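Local atomic coordinates of peroxisomal catalase A (Saccharomyces cerevisiae, PDB entry 1A4E), a protein that uses heme to convert hydrogen peroxide to water and oxygen, probably protecting cells from the peroxide made by peroxisomal oxidases. Residues G77-M80 / G85-T88; T115-Y118 / N123-W126; T119-L124 / Y397-R402; Y203-K208 / H213-H218. All blocks are in the same frame, centred on the assembly; numbering follows the deposited sequence.

How the contacts relate
All four contacts reach the same curled antiparallel sheet of the catalase barrel. Contact 1 comes first along the chain, where a loop folds back on the start of strand 87-95. Contact 2 follows in the hairpin of strands 112-119 and 122-129, its centre about 12 Å away; Met-80 of contact 1 packs on its Phe-117 and Leu-124. Contact 3 takes that hairpin's turn and joins it to residues 397-402. Contact 4, the hairpin of strands 203-206 and 212-221, falls in sequence between the two segments of contact 3. Its centre lies about 16 Å from that of contact 2, and Trp-126 meets Trp-205 between them. Local hairpins and a loop closure thus shape one part of the sheet, and a distant loop is tied to the turn of one hairpin.

Contact 1. Residues G77-M80 / G85-T88; sequences GSAM and GKRT
Lys-86 reaches across to the backbone of Ala-79, while Met-80 and Thr-88 come together on the inner side. This inner side is the tight one, because Met-80 and Thr-88 both pack on Phe-117 and Thr-119 of strand 112-119. Between the two, Met-80 CB lies 3.9 Å from Thr-88 OG1, and a single water bridges the segments. It donates to Met-80 O (2.8 Å) and to Lys-86 O (2.8 Å) and accepts from Thr-88 OG1 (2.8 Å), so one water ties together the carbonyls of Met-80 and Lys-86 and the hydroxyl of buried Thr-88. Thr-88 offers this hydroxyl because OG1 stands anti to its carbonyl carbon (chi1 -67°).

The outer part is looser and partly open to solvent. Here the fully extended Lys-86 chain runs along the backbone carbonyls of Ala-79 and Met-80: CE is 3.2 Å from Ala-79 O, and NZ donates to that same oxygen at 2.9 Å. The ammonium approaches from above the carbonyl plane, 44° out of it, and so is not directed at a lone pair. Further partners hold it, Glu-120 through a salt bridge and Ser-82 through its hydroxyl. The contact closes a connecting loop on itself through a lysine-to-carbonyl bond and a bridging water: the chain leaving strand 59-68 turns back, by way of a short 3-10 segment, onto the first residues of strand 87-95, its antiparallel neighbour in the catalase beta-barrel.

Contact 2. Residues T115-Y118 / N123-W126; sequences TKFY and NLDW
The Phe-117 ring turns its edge to one face of the Trp-126 indole in a T-shaped pair, its centroid 5.0 Å from that of the six-membered ring and the planes at 76°. CE2 makes the closest touch, 3.6 Å from Trp-126 CD2. Thr-115 CG2 covers one face of Phe-117, and Leu-124 CD1 lies 3.5 Å from its CD2. On the other side of the sheet, the Tyr-118 ring has Lys-116 CG over one face, and its CD1 is 3.3 Å from Asn-123 OD1, ring and amide being nearly perpendicular. The Lys-116 chain bends at its last two torsions, bringing NZ to the syn lone pair of Asp-125 OD1 at 2.9 Å in a salt bridge; Ala-316 O and a water shared with Asn-123 ND2 also receive it. A methionine in its place would probably leave the buried Asp-125 carboxylate without its countercharge. Four backbone hydrogen bonds, from Thr-115 N to Trp-126 O through Leu-124 N to Phe-117 O, join the strands. This is an antiparallel beta hairpin of the catalase barrel, the Asp-125 side chain lying about 8 Å from the heme and about 7 Å from that of the iron ligand Tyr-341.

Contact 3. Residues T119-L124 / Y397-R402; sequences TEEGNL and YIQQDR
Glu-121 and Gln-399 meet from two type I beta turns, Thr-119 to Gly-122 and Gln-399 to Arg-402, whose backbones stay well apart: the nearest CA atoms, those of Glu-121 and Ile-398, are 10.2 Å from each other. Only the ends of two long side chains bridge the gap. Gln-399 NE2 donates to Glu-121 OE2 at 3.1 Å, with the oxygen close to the amide plane but the nitrogen 29° out of the carboxylate plane, on the anti side. Carboxylate and amide are steeply turned against each other, their planes 71° apart. The Glu-121 chain is extended beyond CG, which carries OE2 out to the amide, while OE1 takes the backbone N of Ala-79; each oxygen thus grips a different piece of chain. An alanine here is likely to leave the Gln-399 amide and the Ala-79 N-H without the carboxylate whose two oxygens receive them, cutting the direct tie between the turns. The turn bearing Glu-121 closes the hairpin of strands 112-119 and 122-129, whereas residues 397-402 belong to the long wrapping loop that in catalases follows the helix of the heme-iron ligand. Thr-119 braces the hairpin end with an ST turn: its OG1 accepts from Glu-121 N at 3.1 Å and donates to Gly-122 O at 2.6 Å. Asn-14 of the second subunit hydrogen-bonds to Glu-121 O, and Pro-15 and Asn-17 of that subunit pack on Ile-398 and Arg-402, consistent with the interlocked N-terminal arms of catalase tetramers.

Contact 4. Residues Y203-K208 / H213-H218; sequences YKWSNK and HYVQVH
Tyr-203 to Trp-205 pair with Val-215 to His-213 in an antiparallel beta hairpin, strands 203-206 and 212-221, whose short segments are strongly twisted against each other (119° between their N-to-C directions). Tyr-203 and Val-215 form a hydrogen-bonded pair, Tyr-203 N to Val-215 O and Val-215 N to Tyr-203 O, both 2.9 Å. Trp-205 and His-213 form another, Trp-205 N giving to His-213 O at 3.1 Å and His-213 N to Trp-205 O at 3.0 Å.

The weight of the side-chain contact falls on Trp-205. With Val-215 CG1 anti to the backbone N (chi1 177°), this methyl is set over the centre of the six-membered ring at 3.9 Å, only 6° off the normal, a CH-pi contact. Val-215 CG2 comes 3.9 Å from Trp-205 CB, so both methyls lie along one side of the tryptophan, CG1 over the ring and CG2 nearer its base. Farther out, Val-217 CG2 touches CZ2 of Trp-205 at 3.8 Å. Ile-264 of strand 259-267 and Trp-126 of strand 122-129 also press on this indole, which makes it part of the apolar packing of the catalase beta-barrel.

On the other side of the sheet Lys-204 and Tyr-214 lie alongside each other, pointing the same way, with Lys-204 CG 3.9 Å from Tyr-214 CD1. Their polar ends converge on Glu-409: Lys-204 NZ forms a salt bridge with it and also hydrogen-bonds to Gln-408 and Gln-405, while Tyr-214 OH hydrogen-bonds to the second carboxylate oxygen. The Tyr-203 side chain leads away from the neighbouring strand and is about 6 Å from the bound heme.

Contact 1. Residues G77-M80 / G85-T88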
loop_
_atom_site.group_PDB
_atom_site.type_symbol
_atom_site.label_atom_id
_atom_site.label_comp_id
_atom_site.label_asym_id
_atom_site.label_seq_id
_atom_site.Cartn_x
_atom_site.Cartn_y
_atom_site.Cartn_z
ATOM N N GLY B 77 11.060 34.809 17.390
ATOM C CA GLY B 77 9.755 35.103 17.958
ATOM C C GLY B 77 8.862 33.884 18.190
ATOM O O GLY B 77 7.701 34.081 18.550
ATOM N N SER B 78 9.334 32.633 17.998
ATOM C CA SER B 78 8.531 31.430 18.220
ATOM C C SER B 78 8.061 31.323 19.660
ATOM O O SER B 78 8.822 31.584 20.595
ATOM C CB SER B 78 9.323 30.172 17.900
ATOM O OG SER B 78 9.786 30.224 16.563
ATOM N N ALA B 79 6.798 30.929 19.834
ATOM C CA ALA B 79 6.186 30.812 21.152
ATOM C C ALA B 79 6.890 29.880 22.125
ATOM O O ALA B 79 6.887 30.153 23.322
ATOM C CB ALA B 79 4.752 30.331 21.021
ATOM N N MET B 80 7.553 28.814 21.654
ATOM C CA MET B 80 8.248 27.915 22.560
ATOM C C MET B 80 9.410 28.590 23.280
ATOM O O MET B 80 9.822 28.141 24.344
ATOM C CB MET B 80 8.758 26.694 21.792
ATOM C CG MET B 80 9.843 26.924 20.761
ATOM S SD MET B 80 10.398 25.381 19.995
ATOM C CE MET B 80 11.203 24.549 21.333
ATOM N N GLY B 85 11.926 29.565 31.431
ATOM C CA GLY B 85 11.375 28.511 32.256
ATOM C C GLY B 85 10.262 27.744 31.556
ATOM O O GLY B 85 9.808 26.721 32.071
ATOM N N LYS B 86 9.817 28.222 30.384
ATOM C CA LYS B 86 8.760 27.582 29.626
ATOM C C LYS B 86 9.218 26.242 29.079
ATOM O O LYS B 86 10.259 26.119 28.436
ATOM C CB LYS B 86 8.358 28.494 28.494
ATOM C CG LYS B 86 7.228 28.002 27.611
ATOM C CD LYS B 86 6.794 29.163 26.749
ATOM C CE LYS B 86 5.591 28.745 25.941
ATOM N NZ LYS B 86 4.927 29.931 25.439
ATOM N N ARG B 87 8.435 25.218 29.420
ATOM C CA ARG B 87 8.698 23.869 28.956
ATOM C C ARG B 87 7.783 23.464 27.817
ATOM O O ARG B 87 6.614 23.838 27.743
ATOM C CB ARG B 87 8.522 22.874 30.072
ATOM C CG ARG B 87 9.573 23.038 31.146
ATOM C CD ARG B 87 9.337 21.990 32.204
ATOM N NE ARG B 87 10.336 22.130 33.241
ATOM C CZ ARG B 87 10.629 21.138 34.080
ATOM N NH1 ARG B 87 10.015 19.956 34.015
ATOM N NH2 ARG B 87 11.594 21.329 34.977
ATOM N N THR B 88 8.369 22.702 26.905
ATOM C CA THR B 88 7.676 22.177 25.741
ATOM C C THR B 88 8.024 20.704 25.703
ATOM O O THR B 88 9.202 20.353 25.742
ATOM C CB THR B 88 8.172 22.888 24.476
ATOM O OG1 THR B 88 7.728 24.231 24.615
ATOM C CG2 THR B 88 7.663 22.283 23.180
HETATM O O HOH W 1 9.805 25.702 25.755
#

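Contact 2. Residues T115-Y118 / N123-W126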
loop_
_atom_site.group_PDB
_atom_site.type_symbol
_atom_site.label_atom_id
_atom_site.label_comp_id
_atom_site.label_asym_id
_atom_site.label_seq_id
_atom_site.Cartn_x
_atom_site.Cartn_y
_atom_site.Cartn_z
ATOM N N THR B 115 14.551 15.641 17.039
ATOM C CA THR B 115 13.675 15.977 18.155
ATOM C C THR B 115 12.408 16.657 17.644
ATOM O O THR B 115 12.448 17.532 16.779
ATOM C CB THR B 115 14.430 16.898 19.152
ATOM O OG1 THR B 115 15.611 16.203 19.524
ATOM C CG2 THR B 115 13.663 17.194 20.418
ATOM N N LYS B 116 11.268 16.191 18.165
ATOM C CA LYS B 116 9.955 16.717 17.847
ATOM C C LYS B 116 9.467 17.480 19.062
ATOM O O LYS B 116 9.415 16.927 20.152
ATOM C CB LYS B 116 8.993 15.584 17.552
ATOM C CG LYS B 116 7.569 16.043 17.242
ATOM C CD LYS B 116 6.658 14.868 16.916
ATOM C CE LYS B 116 7.182 14.089 15.727
ATOM N NZ LYS B 116 7.169 14.928 14.550
ATOM N N PHE B 117 9.095 18.741 18.884
ATOM C CA PHE B 117 8.634 19.593 19.958
ATOM C C PHE B 117 7.162 19.843 19.712
ATOM O O PHE B 117 6.758 20.235 18.618
ATOM C CB PHE B 117 9.365 20.932 19.953
ATOM C CG PHE B 117 10.873 20.844 20.108
ATOM C CD1 PHE B 117 11.437 20.721 21.383
ATOM C CD2 PHE B 117 11.693 20.904 18.975
ATOM C CE1 PHE B 117 12.822 20.661 21.522
ATOM C CE2 PHE B 117 13.074 20.844 19.125
ATOM C CZ PHE B 117 13.640 20.723 20.395
ATOM N N TYR B 118 6.355 19.619 20.741
ATOM C CA TYR B 118 4.921 19.798 20.647
ATOM C C TYR B 118 4.604 21.194 21.130
ATOM O O TYR B 118 4.228 21.388 22.291
ATOM C CB TYR B 118 4.218 18.762 21.522
ATOM C CG TYR B 118 4.524 17.332 21.115
ATOM C CD1 TYR B 118 3.883 16.753 20.016
ATOM C CD2 TYR B 118 5.454 16.596 21.851
ATOM C CE1 TYR B 118 4.174 15.436 19.655
ATOM C CE2 TYR B 118 5.750 15.282 21.493
ATOM C CZ TYR B 118 5.105 14.714 20.398
ATOM O OH TYR B 118 5.391 13.418 20.046
ATOM N N ASN B 123 3.832 21.318 15.691
ATOM C CA ASN B 123 5.063 20.605 15.930
ATOM C C ASN B 123 6.253 21.238 15.219
ATOM O O ASN B 123 6.136 21.892 14.179
ATOM C CB ASN B 123 4.859 19.152 15.501
ATOM C CG ASN B 123 3.925 18.394 16.433
ATOM O OD1 ASN B 123 3.532 18.878 17.493
ATOM N ND2 ASN B 123 3.527 17.181 16.066
ATOM N N LEU B 124 7.416 21.064 15.844
ATOM C CA LEU B 124 8.667 21.559 15.305
ATOM C C LEU B 124 9.622 20.377 15.300
ATOM O O LEU B 124 9.818 19.743 16.333
ATOM C CB LEU B 124 9.214 22.666 16.206
ATOM C CG LEU B 124 10.281 23.707 15.823
ATOM C CD1 LEU B 124 11.253 23.728 16.974
ATOM C CD2 LEU B 124 11.021 23.410 14.521
ATOM N N ASP B 125 10.228 20.041 14.164
ATOM C CA ASP B 125 11.221 18.988 14.144
ATOM C C ASP B 125 12.607 19.531 13.853
ATOM O O ASP B 125 12.830 20.219 12.858
ATOM C CB ASP B 125 10.863 17.936 13.094
ATOM C CG ASP B 125 9.585 17.145 13.374
ATOM O OD1 ASP B 125 9.199 16.985 14.531
ATOM O OD2 ASP B 125 8.963 16.679 12.428
ATOM N N TRP B 126 13.521 19.275 14.791
ATOM C CA TRP B 126 14.928 19.573 14.608
ATOM C C TRP B 126 15.581 18.238 14.258
ATOM O O TRP B 126 15.989 17.428 15.095
ATOM C CB TRP B 126 15.532 20.169 15.900
ATOM C CG TRP B 126 15.283 21.662 16.152
ATOM C CD1 TRP B 126 14.543 22.455 15.306
ATOM C CD2 TRP B 126 15.737 22.358 17.245
ATOM N NE1 TRP B 126 14.513 23.642 15.863
ATOM C CE2 TRP B 126 15.205 23.635 17.012
ATOM C CE3 TRP B 126 16.501 22.104 18.385
ATOM C CZ2 TRP B 126 15.432 24.676 17.919
ATOM C CZ3 TRP B 126 16.726 23.146 19.288
ATOM C CH2 TRP B 126 16.194 24.421 19.060
HETATM O O HOH W 2 17.607 17.376 17.744
HETATM O O HOH W 3 4.402 15.731 13.579
#

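Contact 3. Residues T119-L124 / Y397-R402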
loop_
_atom_site.group_PDB
_atom_site.type_symbol
_atom_site.label_atom_id
_atom_site.label_comp_id
_atom_site.label_asym_id
_atom_site.label_seq_id
_atom_site.Cartn_x
_atom_site.Cartn_y
_atom_site.Cartn_z
ATOM N N THR B 119 4.774 22.187 20.252
ATOM C CA THR B 119 4.545 23.569 20.660
ATOM C C THR B 119 3.104 24.035 20.405
ATOM O O THR B 119 2.327 23.381 19.703
ATOM C CB THR B 119 5.552 24.526 19.934
ATOM O OG1 THR B 119 4.939 24.944 18.727
ATOM C CG2 THR B 119 6.894 23.875 19.609
ATOM N N GLU B 120 2.746 25.204 20.954
ATOM C CA GLU B 120 1.421 25.799 20.788
ATOM C C GLU B 120 1.178 26.310 19.377
ATOM O O GLU B 120 0.068 26.738 19.068
ATOM C CB GLU B 120 1.235 26.972 21.713
ATOM C CG GLU B 120 1.621 26.680 23.141
ATOM C CD GLU B 120 2.100 27.928 23.858
ATOM O OE1 GLU B 120 3.013 28.590 23.357
ATOM O OE2 GLU B 120 1.561 28.228 24.921
ATOM N N GLU B 121 2.217 26.324 18.528
ATOM C CA GLU B 121 2.112 26.733 17.137
ATOM C C GLU B 121 2.389 25.544 16.225
ATOM O O GLU B 121 2.882 25.674 15.101
ATOM C CB GLU B 121 3.117 27.833 16.862
ATOM C CG GLU B 121 2.906 29.096 17.682
ATOM C CD GLU B 121 4.021 30.127 17.542
ATOM O OE1 GLU B 121 5.202 29.769 17.543
ATOM O OE2 GLU B 121 3.697 31.304 17.429
ATOM N N GLY B 122 2.071 24.349 16.715
ATOM C CA GLY B 122 2.282 23.125 15.974
ATOM C C GLY B 122 3.583 22.448 16.338
ATOM O O GLY B 122 4.345 22.901 17.187
ATOM N N ASN B 123 3.832 21.318 15.691
ATOM C CA ASN B 123 5.063 20.605 15.930
ATOM C C ASN B 123 6.253 21.238 15.219
ATOM O O ASN B 123 6.136 21.892 14.179
ATOM C CB ASN B 123 4.859 19.152 15.501
ATOM C CG ASN B 123 3.925 18.394 16.433
ATOM O OD1 ASN B 123 3.532 18.878 17.493
ATOM N ND2 ASN B 123 3.527 17.181 16.066
ATOM N N LEU B 124 7.416 21.064 15.844
ATOM C CA LEU B 124 8.667 21.559 15.305
ATOM C C LEU B 124 9.622 20.377 15.300
ATOM O O LEU B 124 9.818 19.743 16.333
ATOM C CB LEU B 124 9.214 22.666 16.206
ATOM C CG LEU B 124 10.281 23.707 15.823
ATOM C CD1 LEU B 124 11.253 23.728 16.974
ATOM C CD2 LEU B 124 11.021 23.410 14.521
ATOM N N TYR B 397 -7.400 32.637 10.529
ATOM C CA TYR B 397 -6.033 32.597 10.031
ATOM C C TYR B 397 -5.250 33.559 10.901
ATOM O O TYR B 397 -5.467 34.771 10.835
ATOM C CB TYR B 397 -5.979 33.034 8.563
ATOM C CG TYR B 397 -6.598 31.994 7.650
ATOM C CD1 TYR B 397 -7.966 32.021 7.369
ATOM C CD2 TYR B 397 -5.792 30.984 7.131
ATOM C CE1 TYR B 397 -8.529 31.035 6.555
ATOM C CE2 TYR B 397 -6.346 29.998 6.319
ATOM C CZ TYR B 397 -7.712 30.038 6.036
ATOM O OH TYR B 397 -8.261 29.061 5.236
ATOM N N ILE B 398 -4.390 33.015 11.771
ATOM C CA ILE B 398 -3.622 33.857 12.671
ATOM C C ILE B 398 -2.296 34.286 12.056
ATOM O O ILE B 398 -1.861 33.727 11.045
ATOM C CB ILE B 398 -3.363 33.133 14.039
ATOM C CG1 ILE B 398 -2.468 31.926 13.912
ATOM C CG2 ILE B 398 -4.711 32.712 14.604
ATOM C CD1 ILE B 398 -2.020 31.413 15.295
ATOM N N GLN B 399 -1.691 35.322 12.674
ATOM C CA GLN B 399 -0.407 35.921 12.292
ATOM C C GLN B 399 -0.309 36.283 10.811
ATOM O O GLN B 399 0.665 35.978 10.111
ATOM C CB GLN B 399 0.738 34.971 12.652
ATOM C CG GLN B 399 0.833 34.651 14.131
ATOM C CD GLN B 399 1.981 33.721 14.481
ATOM O OE1 GLN B 399 2.812 33.361 13.651
ATOM N NE2 GLN B 399 2.062 33.315 15.743
ATOM N N GLN B 400 -1.374 36.960 10.362
ATOM C CA GLN B 400 -1.541 37.360 8.970
ATOM C C GLN B 400 -0.497 38.308 8.419
ATOM O O GLN B 400 -0.235 38.336 7.215
ATOM C CB GLN B 400 -2.900 37.999 8.779
ATOM C CG GLN B 400 -3.988 36.997 9.081
ATOM C CD GLN B 400 -5.252 37.234 8.284
ATOM O OE1 GLN B 400 -5.325 36.936 7.088
ATOM N NE2 GLN B 400 -6.273 37.764 8.946
ATOM N N ASP B 401 0.101 39.082 9.323
ATOM C CA ASP B 401 1.133 40.021 8.940
ATOM C C ASP B 401 2.551 39.515 9.094
ATOM O O ASP B 401 3.481 40.170 8.615
ATOM C CB ASP B 401 0.933 41.296 9.742
ATOM C CG ASP B 401 -0.368 41.991 9.367
ATOM O OD1 ASP B 401 -0.700 42.051 8.177
ATOM O OD2 ASP B 401 -1.057 42.468 10.268
ATOM N N ARG B 402 2.730 38.352 9.742
ATOM C CA ARG B 402 4.046 37.752 9.897
ATOM C C ARG B 402 4.525 37.287 8.526
ATOM O O ARG B 402 3.821 36.540 7.841
ATOM C CB ARG B 402 3.986 36.562 10.844
ATOM C CG ARG B 402 5.293 35.780 10.919
ATOM C CD ARG B 402 5.084 34.430 11.574
ATOM N NE ARG B 402 3.970 33.691 10.989
ATOM C CZ ARG B 402 4.135 32.730 10.081
ATOM N NH1 ARG B 402 5.336 32.384 9.649
ATOM N NH2 ARG B 402 3.072 32.092 9.601
#

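Contact 4. Residues Y203-K208 / H213-H218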
loop_
_atom_site.group_PDB
_atom_site.type_symbol
_atom_site.label_atom_id
_atom_site.label_comp_id
_atom_site.label_asym_id
_atom_site.label_seq_id
_atom_site.Cartn_x
_atom_site.Cartn_y
_atom_site.Cartn_z
ATOM N N TYR B 203 19.853 27.976 9.244
ATOM C CA TYR B 203 18.427 28.235 9.208
ATOM C C TYR B 203 18.227 29.738 9.327
ATOM O O TYR B 203 19.179 30.477 9.562
ATOM C CB TYR B 203 17.744 27.515 10.362
ATOM C CG TYR B 203 17.602 26.010 10.129
ATOM C CD1 TYR B 203 18.687 25.134 10.299
ATOM C CD2 TYR B 203 16.350 25.508 9.759
ATOM C CE1 TYR B 203 18.516 23.763 10.098
ATOM C CE2 TYR B 203 16.175 24.140 9.558
ATOM C CZ TYR B 203 17.256 23.277 9.724
ATOM O OH TYR B 203 17.068 21.925 9.518
ATOM N N LYS B 204 17.014 30.246 9.107
ATOM C CA LYS B 204 16.741 31.661 9.261
ATOM C C LYS B 204 15.701 31.840 10.343
ATOM O O LYS B 204 14.574 31.377 10.198
ATOM C CB LYS B 204 16.225 32.270 7.955
ATOM C CG LYS B 204 17.328 32.362 6.901
ATOM C CD LYS B 204 16.853 33.098 5.657
ATOM C CE LYS B 204 15.865 32.269 4.848
ATOM N NZ LYS B 204 15.339 33.026 3.728
ATOM N N TRP B 205 16.080 32.436 11.479
ATOM C CA TRP B 205 15.133 32.714 12.545
ATOM C C TRP B 205 14.831 34.205 12.572
ATOM O O TRP B 205 15.713 35.032 12.341
ATOM C CB TRP B 205 15.701 32.274 13.902
ATOM C CG TRP B 205 15.862 30.763 14.120
ATOM C CD1 TRP B 205 15.624 29.837 13.127
ATOM C CD2 TRP B 205 16.265 30.163 15.289
ATOM N NE1 TRP B 205 15.881 28.667 13.652
ATOM C CE2 TRP B 205 16.265 28.805 14.930
ATOM C CE3 TRP B 205 16.631 30.551 16.578
ATOM C CZ2 TRP B 205 16.622 27.818 15.850
ATOM C CZ3 TRP B 205 16.992 29.558 17.497
ATOM C CH2 TRP B 205 16.987 28.203 17.142
ATOM N N SER B 206 13.570 34.569 12.825
ATOM C CA SER B 206 13.143 35.963 12.833
ATOM C C SER B 206 12.478 36.341 14.137
ATOM O O SER B 206 11.814 35.499 14.741
ATOM C CB SER B 206 12.141 36.232 11.733
ATOM O OG SER B 206 12.697 35.936 10.473
ATOM N N ASN B 207 12.656 37.581 14.607
ATOM C CA ASN B 207 11.914 38.038 15.772
ATOM C C ASN B 207 10.600 38.666 15.317
ATOM O O ASN B 207 10.319 38.747 14.117
ATOM C CB ASN B 207 12.739 39.051 16.569
ATOM C CG ASN B 207 13.118 40.365 15.893
ATOM O OD1 ASN B 207 12.465 40.886 14.991
ATOM N ND2 ASN B 207 14.201 40.975 16.370
ATOM N N LYS B 208 9.785 39.144 16.257
ATOM C CA LYS B 208 8.501 39.727 15.918
ATOM C C LYS B 208 8.553 41.061 15.192
ATOM O O LYS B 208 7.581 41.424 14.531
ATOM C CB LYS B 208 7.689 39.832 17.203
ATOM C CG LYS B 208 7.125 38.446 17.462
ATOM C CD LYS B 208 6.592 38.276 18.868
ATOM C CE LYS B 208 5.806 36.976 18.933
ATOM N NZ LYS B 208 5.535 36.595 20.309
ATOM N N HIS B 213 18.093 36.535 11.355
ATOM C CA HIS B 213 19.471 36.089 11.399
ATOM C C HIS B 213 19.654 34.700 10.808
ATOM O O HIS B 213 18.738 33.881 10.783
ATOM C CB HIS B 213 19.985 36.043 12.836
ATOM C CG HIS B 213 20.252 37.384 13.511
ATOM N ND1 HIS B 213 19.375 38.210 14.059
ATOM C CD2 HIS B 213 21.497 37.932 13.705
ATOM C CE1 HIS B 213 20.022 39.223 14.579
ATOM N NE2 HIS B 213 21.298 39.045 14.360
ATOM N N TYR B 214 20.853 34.458 10.271
ATOM C CA TYR B 214 21.275 33.128 9.877
ATOM C C TYR B 214 21.696 32.480 11.183
ATOM O O TYR B 214 22.447 33.061 11.967
ATOM C CB TYR B 214 22.469 33.165 8.944
ATOM C CG TYR B 214 22.167 33.680 7.543
ATOM C CD1 TYR B 214 21.210 33.060 6.725
ATOM C CD2 TYR B 214 22.874 34.780 7.062
ATOM C CE1 TYR B 214 20.964 33.531 5.435
ATOM C CE2 TYR B 214 22.629 35.259 5.773
ATOM C CZ TYR B 214 21.677 34.632 4.967
ATOM O OH TYR B 214 21.454 35.095 3.684
ATOM N N VAL B 215 21.201 31.270 11.438
ATOM C CA VAL B 215 21.407 30.578 12.707
ATOM C C VAL B 215 21.955 29.173 12.509
ATOM O O VAL B 215 21.593 28.491 11.551
ATOM C CB VAL B 215 20.046 30.519 13.482
ATOM C CG1 VAL B 215 20.196 29.747 14.778
ATOM C CG2 VAL B 215 19.590 31.923 13.866
ATOM N N GLN B 216 22.879 28.729 13.369
ATOM C CA GLN B 216 23.296 27.330 13.410
ATOM C C GLN B 216 23.134 26.881 14.852
ATOM O O GLN B 216 23.477 27.605 15.786
ATOM C CB GLN B 216 24.745 27.157 12.972
ATOM C CG GLN B 216 24.755 27.325 11.465
ATOM C CD GLN B 216 25.802 26.534 10.719
ATOM O OE1 GLN B 216 26.591 25.780 11.277
ATOM N NE2 GLN B 216 25.820 26.680 9.406
ATOM N N VAL B 217 22.541 25.696 15.049
ATOM C CA VAL B 217 22.218 25.217 16.390
ATOM C C VAL B 217 23.157 24.109 16.859
ATOM O O VAL B 217 23.550 23.216 16.110
ATOM C CB VAL B 217 20.737 24.744 16.398
ATOM C CG1 VAL B 217 20.291 24.474 17.825
ATOM C CG2 VAL B 217 19.817 25.821 15.823
ATOM N N HIS B 218 23.546 24.208 18.132
ATOM C CA HIS B 218 24.450 23.269 18.779
ATOM C C HIS B 218 23.758 22.709 20.011
ATOM O O HIS B 218 23.308 23.456 20.872
ATOM C CB HIS B 218 25.750 23.961 19.223
ATOM C CG HIS B 218 26.600 24.486 18.079
ATOM N ND1 HIS B 218 27.738 23.978 17.618
ATOM C CD2 HIS B 218 26.290 25.586 17.319
ATOM C CE1 HIS B 218 28.128 24.719 16.612
ATOM N NE2 HIS B 218 27.249 25.680 16.441
#